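Local coordinates for hypothetical protein (Parabacteroides merdae, PDB 4OO3) that is of unknown function but, as a putative oxidoreductase with a Rossmann-type domain, probably binds a nicotinamide dinucleotide and catalyses a redox reaction, at residues Asp78-Glu81 and Lys82-Glu86; Tyr391-Gly394 and His395-Phe399; Trp418-Pro421 and Asn422-Lys426. All coordinates share one frame; numbering follows the deposited sequence.

Contact 1 of 3, residues Asp78-Glu81 and Lys82-Glu86; sequences DYLE and KMLAE
Lys82 N donates to Asp78 O at 2.9 Å, the first of four successive i to i+4 bonds that build the short helix 79-86 behind the N-cap residue Asp78. Leu84 N to Leu80 O, at 3.0 Å, is the straightest of them, with an N-H...O angle of 166°. The bonds of Met83 N to Tyr79 O and Ala85 N to Glu81 O complete the set.

Although Asp78 holds the N-cap position, its carboxylate makes no capping bond. With CG set between the backbone N and the carbonyl carbon (chi1 61°), OD2 instead lies beside the Lys82 chain, 3.8 Å from Lys82 CG. That chain bends at chi2 and again at chi4, which folds it back past the aspartate; Lys82 NZ ends 3.9 Å from Asp78 OD2, a long salt bridge. Tyr74 OH takes a hydrogen bond with Asp78 OD1 and a weak one with Lys82 NZ, so one phenol serves both members of the pair.

On another side of the helix Leu80 CG meets Leu84 CD1 at 4.0 Å, the branches crossing at a slant, while Leu80 CD1 only grazes the selenomethionine methyl Met83 CE.

This is ordinary helix packing within the Rossmann-type domain: Met83 rests on Ile15 and Leu17 of strand 14-17 and on Tyr42 of strand 38-43, and Leu80 and Leu84 lean on Tyr104 and Lys107 of helix 98-110.

Contact 2 of 3, residues Tyr391-Gly394 and His395-Phe399; sequences YRVG and HEAHF
Gly394 O and the His398 backbone N form the one direct hydrogen bond between the loop 391-394 and the first turn of the helix at 395-399. It measures 3.1 Å, with the donor in the carbonyl plane, and Gly394 stands at the N-cap position.

Two waters supply the other polar links. One donates to Val393 O at 2.6 Å and accepts from Ala397 N at 3.0 Å, joining an amide of the first helical turn to the loop. The other donates to Tyr391 O and lies in the plane of the His398 ring at its edge, 2.9 Å from His398 NE2; it ties the carbonyl that opens the inverse gamma turn centred on Arg392 to the imidazole.

The imidazole also meets the glycine carbonyl through its face. With CG beside the backbone N (chi1 -61°), the His398 ring lies across the start of its own helix, and Gly394 O sits 3.1 Å above the ring plane, over its centre.

Van der Waals contacts are few. Val393 CB touches Ala397 CB at 3.8 Å, and Val393 CG2 approaches His398 NE2 obliquely at 3.5 Å.

This is the entry to helix 395-412 in the putative oxidoreductase C-terminal domain, where His395 NE2 is hydrogen-bonded to His23 NE2 of helix 22-26 and Glu396 salt-bridged to Lys29.

The positive phi of 89° at Gly394 is one that glycine, lacking a beta carbon, can adopt here. Main-chain groups, ordered water and one histidine ring, rather than a capping side chain, make the junction.

Contact 3 of 3, residues Trp418-Pro421 and Asn422-Lys426; sequences WEVP and NMLAK
Met423 N donates to Glu419 O at 2.9 Å, within a run of backbone bonds that starts helix 419-439. One residue earlier, Trp418 O receives the backbone N of Asn422 at 3.0 Å, and the asparagine side chain crowds round the same oxygen. Asn422 CG, lying beside its own backbone N (chi1 -65°), comes within 2.9 Å of Trp418 O. Neither amide end bonds there, since Asn422 OD1 is a second acceptor and Asn422 ND2 is badly angled. Both ends of the amide are bonded outside the segments: Asn422 OD1 accepts from Ile237 N and Asn422 ND2 donates to Gln235 O.

The Trp418 and Asn422 side chains run across each other at about a right angle, while the ring and amide planes are inclined by 37°. Asn422 ND2 passes 3.6 Å from Trp418 CB and obliquely near Trp418 CE3, while Glu419 CG covers one face of the ring toward its rim.

Further along, Leu424 N meets Val420 O almost straight (N-H...O 174°), and Ala425 N meets Pro421 O. Pro421, in the first turn, has no N-H of its own to offer.

On the side turned to helix 125-140, the selenomethionine Met423 bends at chi3 so that Met423 CE lies 4.0 Å from Val420 CG2; Val420 CG1 reaches Leu424 CD1 more loosely. These three side chains face Phe135.

Glu419 OE2 makes a salt bridge to Arg152 and a hydrogen bond with Tyr146 OH, and Lys426 makes a salt bridge to Asp147. The buried polar groups thus find partners in neighbouring parts of the chain: Asn422 bonds to Gln235 and Ile237, while Glu419 and Lys426 fasten the helix start beside strand 145-147.

Overall arrangement
From the N terminus, contact 1 comes first, in helix 79-86 of the Rossmann-type part, beside the parallel sheet. Contact 2 follows much later, where the loop after strand 382-386 turns into helix 395-412, and contact 3 lies at the start of the next helix, 419-439. All are local and stand in series: none nests in or crosses another, and each closes no more than a helical turn or a helix entry. Contact 1 lies about 35 Å from contact 2 and 30 Å from contact 3, between centres. Contacts 2 and 3, whose nearest atoms are about 12 Å apart, bring the C-terminal helices back against the N-terminal part, through helix 22-26 and strand 145-147 respectively.

Contact 1 of 3, residues Asp78-Glu81 and Lys82-Glu86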
loop_
_atom_site.group_PDB
_atom_site.type_symbol
_atom_site.label_atom_id
_atom_site.label_comp_id
_atom_site.label_asym_id
_atom_site.label_seq_id
_atom_site.Cartn_x
_atom_site.Cartn_y
_atom_site.Cartn_z
ATOM N N ASP A 78 -29.050 -4.997 5.427
ATOM C CA ASP A 78 -29.233 -3.643 4.917
ATOM C C ASP A 78 -28.244 -2.638 5.510
ATOM O O ASP A 78 -28.568 -1.452 5.631
ATOM C CB ASP A 78 -30.667 -3.180 5.209
ATOM C CG ASP A 78 -30.988 -3.137 6.709
ATOM O OD1 ASP A 78 -30.223 -3.703 7.522
ATOM O OD2 ASP A 78 -32.020 -2.545 7.070
ATOM N N TYR A 79 -27.048 -3.103 5.878
ATOM C CA TYR A 79 -26.048 -2.250 6.542
ATOM C C TYR A 79 -25.734 -0.966 5.755
ATOM O O TYR A 79 -25.696 0.118 6.343
ATOM C CB TYR A 79 -24.752 -3.033 6.855
ATOM C CG TYR A 79 -24.046 -3.605 5.637
ATOM C CD1 TYR A 79 -23.079 -2.866 4.958
ATOM C CD2 TYR A 79 -24.352 -4.877 5.164
ATOM C CE1 TYR A 79 -22.446 -3.378 3.844
ATOM C CE2 TYR A 79 -23.726 -5.398 4.049
ATOM C CZ TYR A 79 -22.774 -4.646 3.397
ATOM O OH TYR A 79 -22.162 -5.166 2.295
ATOM N N LEU A 80 -25.543 -1.084 4.435
ATOM C CA LEU A 80 -25.192 0.072 3.597
ATOM C C LEU A 80 -26.352 1.046 3.514
ATOM O O LEU A 80 -26.181 2.248 3.680
ATOM C CB LEU A 80 -24.795 -0.363 2.182
ATOM C CG LEU A 80 -24.366 0.762 1.232
ATOM C CD1 LEU A 80 -23.060 1.397 1.681
ATOM C CD2 LEU A 80 -24.243 0.240 -0.185
ATOM N N GLU A 81 -27.527 0.504 3.231
ATOM C CA GLU A 81 -28.768 1.262 3.199
ATOM C C GLU A 81 -28.985 2.048 4.507
ATOM O O GLU A 81 -29.370 3.223 4.463
ATOM C CB GLU A 81 -29.916 0.287 2.902
ATOM C CG GLU A 81 -31.326 0.840 2.912
ATOM C CD GLU A 81 -32.350 -0.239 2.594
ATOM O OE1 GLU A 81 -32.267 -0.824 1.494
ATOM O OE2 GLU A 81 -33.232 -0.509 3.438
ATOM N N LYS A 82 -28.710 1.416 5.654
ATOM C CA LYS A 82 -28.859 2.071 6.973
ATOM C C LYS A 82 -27.833 3.176 7.197
ATOM O O LYS A 82 -28.162 4.243 7.706
ATOM C CB LYS A 82 -28.768 1.057 8.128
ATOM C CG LYS A 82 -30.093 0.418 8.505
ATOM C CD LYS A 82 -30.989 1.378 9.275
ATOM C CE LYS A 82 -32.421 0.869 9.360
ATOM N NZ LYS A 82 -32.539 -0.349 10.212
HETATM N N MSE A 83 -26.588 2.914 6.830
HETATM C CA MSE A 83 -25.524 3.906 6.957
HETATM C C MSE A 83 -25.858 5.161 6.197
HETATM O O MSE A 83 -25.745 6.269 6.721
HETATM C CB MSE A 83 -24.219 3.329 6.421
HETATM C CG MSE A 83 -23.030 4.179 6.846
HETATM SE SE MSE A 83 -22.459 5.288 5.325
HETATM C CE MSE A 83 -21.109 3.982 4.786
ATOM N N LEU A 84 -26.286 4.994 4.950
ATOM C CA LEU A 84 -26.591 6.129 4.094
ATOM C C LEU A 84 -27.800 6.884 4.617
ATOM O O LEU A 84 -27.839 8.106 4.534
ATOM C CB LEU A 84 -26.824 5.667 2.651
ATOM C CG LEU A 84 -25.582 5.091 1.967
ATOM C CD1 LEU A 84 -25.943 4.380 0.673
ATOM C CD2 LEU A 84 -24.557 6.181 1.711
ATOM N N ALA A 85 -28.768 6.153 5.172
ATOM C CA ALA A 85 -29.987 6.750 5.719
ATOM C C ALA A 85 -29.734 7.552 6.987
ATOM O O ALA A 85 -30.314 8.616 7.183
ATOM C CB ALA A 85 -31.012 5.665 6.006
ATOM N N GLU A 86 -28.875 7.029 7.853
ATOM C CA GLU A 86 -28.648 7.639 9.153
ATOM C C GLU A 86 -27.632 8.772 9.084
ATOM O O GLU A 86 -27.715 9.701 9.870
ATOM C CB GLU A 86 -28.233 6.572 10.168
ATOM C CG GLU A 86 -29.357 5.581 10.432
ATOM C CD GLU A 86 -29.044 4.545 11.494
ATOM O OE1 GLU A 86 -27.864 4.378 11.887
ATOM O OE2 GLU A 86 -30.006 3.886 11.936
#

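Contact 2 of 3, residues Tyr391-Gly394 and His395-Phe399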
loop_
_atom_site.group_PDB
_atom_site.type_symbol
_atom_site.label_atom_id
_atom_site.label_comp_id
_atom_site.label_asym_id
_atom_site.label_seq_id
_atom_site.Cartn_x
_atom_site.Cartn_y
_atom_site.Cartn_z
ATOM N N TYR A 391 15.047 4.878 13.261
ATOM C CA TYR A 391 14.220 5.081 12.069
ATOM C C TYR A 391 13.378 3.856 11.671
ATOM O O TYR A 391 12.485 3.977 10.832
ATOM C CB TYR A 391 15.078 5.488 10.878
ATOM C CG TYR A 391 15.710 6.852 10.997
ATOM C CD1 TYR A 391 14.977 8.005 10.732
ATOM C CD2 TYR A 391 17.049 6.992 11.356
ATOM C CE1 TYR A 391 15.559 9.259 10.827
ATOM C CE2 TYR A 391 17.638 8.241 11.451
ATOM C CZ TYR A 391 16.888 9.371 11.186
ATOM O OH TYR A 391 17.468 10.615 11.290
ATOM N N ARG A 392 13.662 2.690 12.252
ATOM C CA ARG A 392 12.910 1.468 11.947
ATOM C C ARG A 392 11.631 1.438 12.766
ATOM O O ARG A 392 11.439 0.573 13.611
ATOM C CB ARG A 392 13.754 0.220 12.230
ATOM C CG ARG A 392 15.100 0.195 11.521
ATOM C CD ARG A 392 14.950 0.171 10.010
ATOM N NE ARG A 392 16.247 0.087 9.349
ATOM C CZ ARG A 392 16.440 -0.293 8.090
ATOM N NH1 ARG A 392 15.414 -0.646 7.313
ATOM N NH2 ARG A 392 17.678 -0.330 7.603
ATOM N N VAL A 393 10.747 2.383 12.483
ATOM C CA VAL A 393 9.556 2.593 13.294
ATOM C C VAL A 393 8.468 1.551 13.075
ATOM O O VAL A 393 7.570 1.435 13.903
ATOM C CB VAL A 393 8.958 4.005 13.085
ATOM C CG1 VAL A 393 9.893 5.065 13.659
ATOM C CG2 VAL A 393 8.652 4.281 11.614
ATOM N N GLY A 394 8.532 0.814 11.965
ATOM C CA GLY A 394 7.606 -0.301 11.720
ATOM C C GLY A 394 6.317 0.078 11.011
ATOM O O GLY A 394 5.973 1.261 10.877
ATOM N N HIS A 395 5.587 -0.943 10.576
ATOM C CA HIS A 395 4.391 -0.752 9.746
ATOM C C HIS A 395 3.273 0.090 10.374
ATOM O O HIS A 395 2.703 0.967 9.719
ATOM C CB HIS A 395 3.803 -2.103 9.346
ATOM C CG HIS A 395 2.548 -1.981 8.547
ATOM N ND1 HIS A 395 2.530 -1.451 7.277
ATOM C CD2 HIS A 395 1.264 -2.275 8.852
ATOM C CE1 HIS A 395 1.292 -1.437 6.825
ATOM N NE2 HIS A 395 0.505 -1.940 7.758
ATOM N N GLU A 396 2.939 -0.193 11.626
ATOM C CA GLU A 396 1.842 0.506 12.287
ATOM C C GLU A 396 2.114 2.000 12.407
ATOM O O GLU A 396 1.219 2.812 12.181
ATOM C CB GLU A 396 1.564 -0.105 13.654
ATOM C CG GLU A 396 1.052 -1.529 13.548
ATOM C CD GLU A 396 0.543 -2.071 14.860
ATOM O OE1 GLU A 396 0.859 -1.491 15.915
ATOM O OE2 GLU A 396 -0.177 -3.086 14.825
ATOM N N ALA A 397 3.350 2.356 12.739
ATOM C CA ALA A 397 3.773 3.756 12.758
ATOM C C ALA A 397 3.663 4.385 11.367
ATOM O O ALA A 397 3.259 5.538 11.241
ATOM C CB ALA A 397 5.197 3.872 13.276
ATOM N N HIS A 398 4.000 3.622 10.327
ATOM C CA HIS A 398 3.845 4.114 8.953
ATOM C C HIS A 398 2.378 4.387 8.634
ATOM O O HIS A 398 2.062 5.353 7.944
ATOM C CB HIS A 398 4.409 3.140 7.910
ATOM C CG HIS A 398 5.873 2.876 8.057
ATOM N ND1 HIS A 398 6.437 1.645 7.800
ATOM C CD2 HIS A 398 6.889 3.682 8.449
ATOM C CE1 HIS A 398 7.736 1.702 8.028
ATOM N NE2 HIS A 398 8.037 2.928 8.420
ATOM N N PHE A 399 1.502 3.515 9.124
ATOM C CA PHE A 399 0.062 3.630 8.899
ATOM C C PHE A 399 -0.507 4.838 9.646
ATOM O O PHE A 399 -1.335 5.575 9.108
ATOM C CB PHE A 399 -0.620 2.341 9.358
ATOM C CG PHE A 399 -2.055 2.211 8.933
ATOM C CD1 PHE A 399 -3.068 2.815 9.662
ATOM C CD2 PHE A 399 -2.394 1.443 7.827
ATOM C CE1 PHE A 399 -4.390 2.684 9.279
ATOM C CE2 PHE A 399 -3.716 1.311 7.441
ATOM C CZ PHE A 399 -4.714 1.929 8.169
HETATM O O HOH W 1 10.904 3.142 8.516
HETATM O O HOH W 2 5.206 0.347 14.055
#

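Contact 3 of 3, residues Trp418-Pro421 and Asn422-Lys426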
loop_
_atom_site.group_PDB
_atom_site.type_symbol
_atom_site.label_atom_id
_atom_site.label_comp_id
_atom_site.label_asym_id
_atom_site.label_seq_id
_atom_site.Cartn_x
_atom_site.Cartn_y
_atom_site.Cartn_z
ATOM N N TRP A 418 -0.720 16.915 -6.744
ATOM C CA TRP A 418 -0.349 15.681 -7.435
ATOM C C TRP A 418 -1.112 14.433 -6.973
ATOM O O TRP A 418 -1.140 13.437 -7.693
ATOM C CB TRP A 418 1.169 15.452 -7.320
ATOM C CG TRP A 418 1.694 15.530 -5.910
ATOM C CD1 TRP A 418 2.183 16.642 -5.280
ATOM C CD2 TRP A 418 1.761 14.467 -4.951
ATOM N NE1 TRP A 418 2.554 16.333 -3.998
ATOM C CE2 TRP A 418 2.315 15.004 -3.770
ATOM C CE3 TRP A 418 1.419 13.109 -4.980
ATOM C CZ2 TRP A 418 2.532 14.235 -2.623
ATOM C CZ3 TRP A 418 1.635 12.342 -3.840
ATOM C CH2 TRP A 418 2.188 12.910 -2.677
ATOM N N GLU A 419 -1.745 14.486 -5.802
ATOM C CA GLU A 419 -2.281 13.271 -5.164
ATOM C C GLU A 419 -3.400 12.566 -5.946
ATOM O O GLU A 419 -3.302 11.369 -6.206
ATOM C CB GLU A 419 -2.725 13.553 -3.722
ATOM C CG GLU A 419 -1.572 13.557 -2.719
ATOM C CD GLU A 419 -1.236 12.177 -2.171
ATOM O OE1 GLU A 419 -1.523 11.156 -2.837
ATOM O OE2 GLU A 419 -0.688 12.099 -1.050
ATOM N N VAL A 420 -4.454 13.290 -6.312
ATOM C CA VAL A 420 -5.573 12.677 -7.019
ATOM C C VAL A 420 -5.153 12.193 -8.405
ATOM O O VAL A 420 -5.335 11.012 -8.724
ATOM C CB VAL A 420 -6.792 13.615 -7.108
ATOM C CG1 VAL A 420 -7.846 13.057 -8.064
ATOM C CG2 VAL A 420 -7.385 13.829 -5.724
ATOM N N PRO A 421 -4.565 13.078 -9.228
ATOM C CA PRO A 421 -4.148 12.569 -10.540
ATOM C C PRO A 421 -3.192 11.365 -10.453
ATOM O O PRO A 421 -3.299 10.454 -11.261
ATOM C CB PRO A 421 -3.485 13.782 -11.214
ATOM C CG PRO A 421 -3.281 14.795 -10.143
ATOM C CD PRO A 421 -4.282 14.515 -9.068
ATOM N N ASN A 422 -2.296 11.353 -9.470
ATOM C CA ASN A 422 -1.344 10.243 -9.314
ATOM C C ASN A 422 -1.940 8.960 -8.738
ATOM O O ASN A 422 -1.462 7.867 -9.068
ATOM C CB ASN A 422 -0.121 10.683 -8.508
ATOM C CG ASN A 422 0.691 11.751 -9.229
ATOM O OD1 ASN A 422 0.343 12.177 -10.334
ATOM N ND2 ASN A 422 1.781 12.180 -8.613
HETATM N N MSE A 423 -2.970 9.077 -7.899
HETATM C CA MSE A 423 -3.739 7.903 -7.467
HETATM C C MSE A 423 -4.402 7.295 -8.687
HETATM O O MSE A 423 -4.346 6.078 -8.903
HETATM C CB MSE A 423 -4.777 8.243 -6.392
HETATM C CG MSE A 423 -4.130 8.438 -5.023
HETATM SE SE MSE A 423 -5.480 8.693 -3.616
HETATM C CE MSE A 423 -5.918 10.591 -3.886
ATOM N N LEU A 424 -5.006 8.135 -9.519
ATOM C CA LEU A 424 -5.603 7.668 -10.766
ATOM C C LEU A 424 -4.582 7.048 -11.723
ATOM O O LEU A 424 -4.846 6.000 -12.299
ATOM C CB LEU A 424 -6.348 8.801 -11.463
ATOM C CG LEU A 424 -7.683 9.199 -10.836
ATOM C CD1 LEU A 424 -8.239 10.409 -11.571
ATOM C CD2 LEU A 424 -8.664 8.034 -10.876
ATOM N N ALA A 425 -3.420 7.677 -11.891
ATOM C CA ALA A 425 -2.379 7.108 -12.759
ATOM C C ALA A 425 -1.937 5.743 -12.254
ATOM O O ALA A 425 -1.704 4.824 -13.039
ATOM C CB ALA A 425 -1.184 8.045 -12.871
ATOM N N LYS A 426 -1.858 5.626 -10.933
ATOM C CA LYS A 426 -1.461 4.401 -10.272
ATOM C C LYS A 426 -2.444 3.288 -10.593
ATOM O O LYS A 426 -2.044 2.210 -11.041
ATOM C CB LYS A 426 -1.438 4.643 -8.764
ATOM C CG LYS A 426 -0.914 3.503 -7.921
ATOM C CD LYS A 426 -1.650 3.395 -6.591
ATOM C CE LYS A 426 -1.693 4.700 -5.827
ATOM N NZ LYS A 426 -2.496 4.637 -4.589
#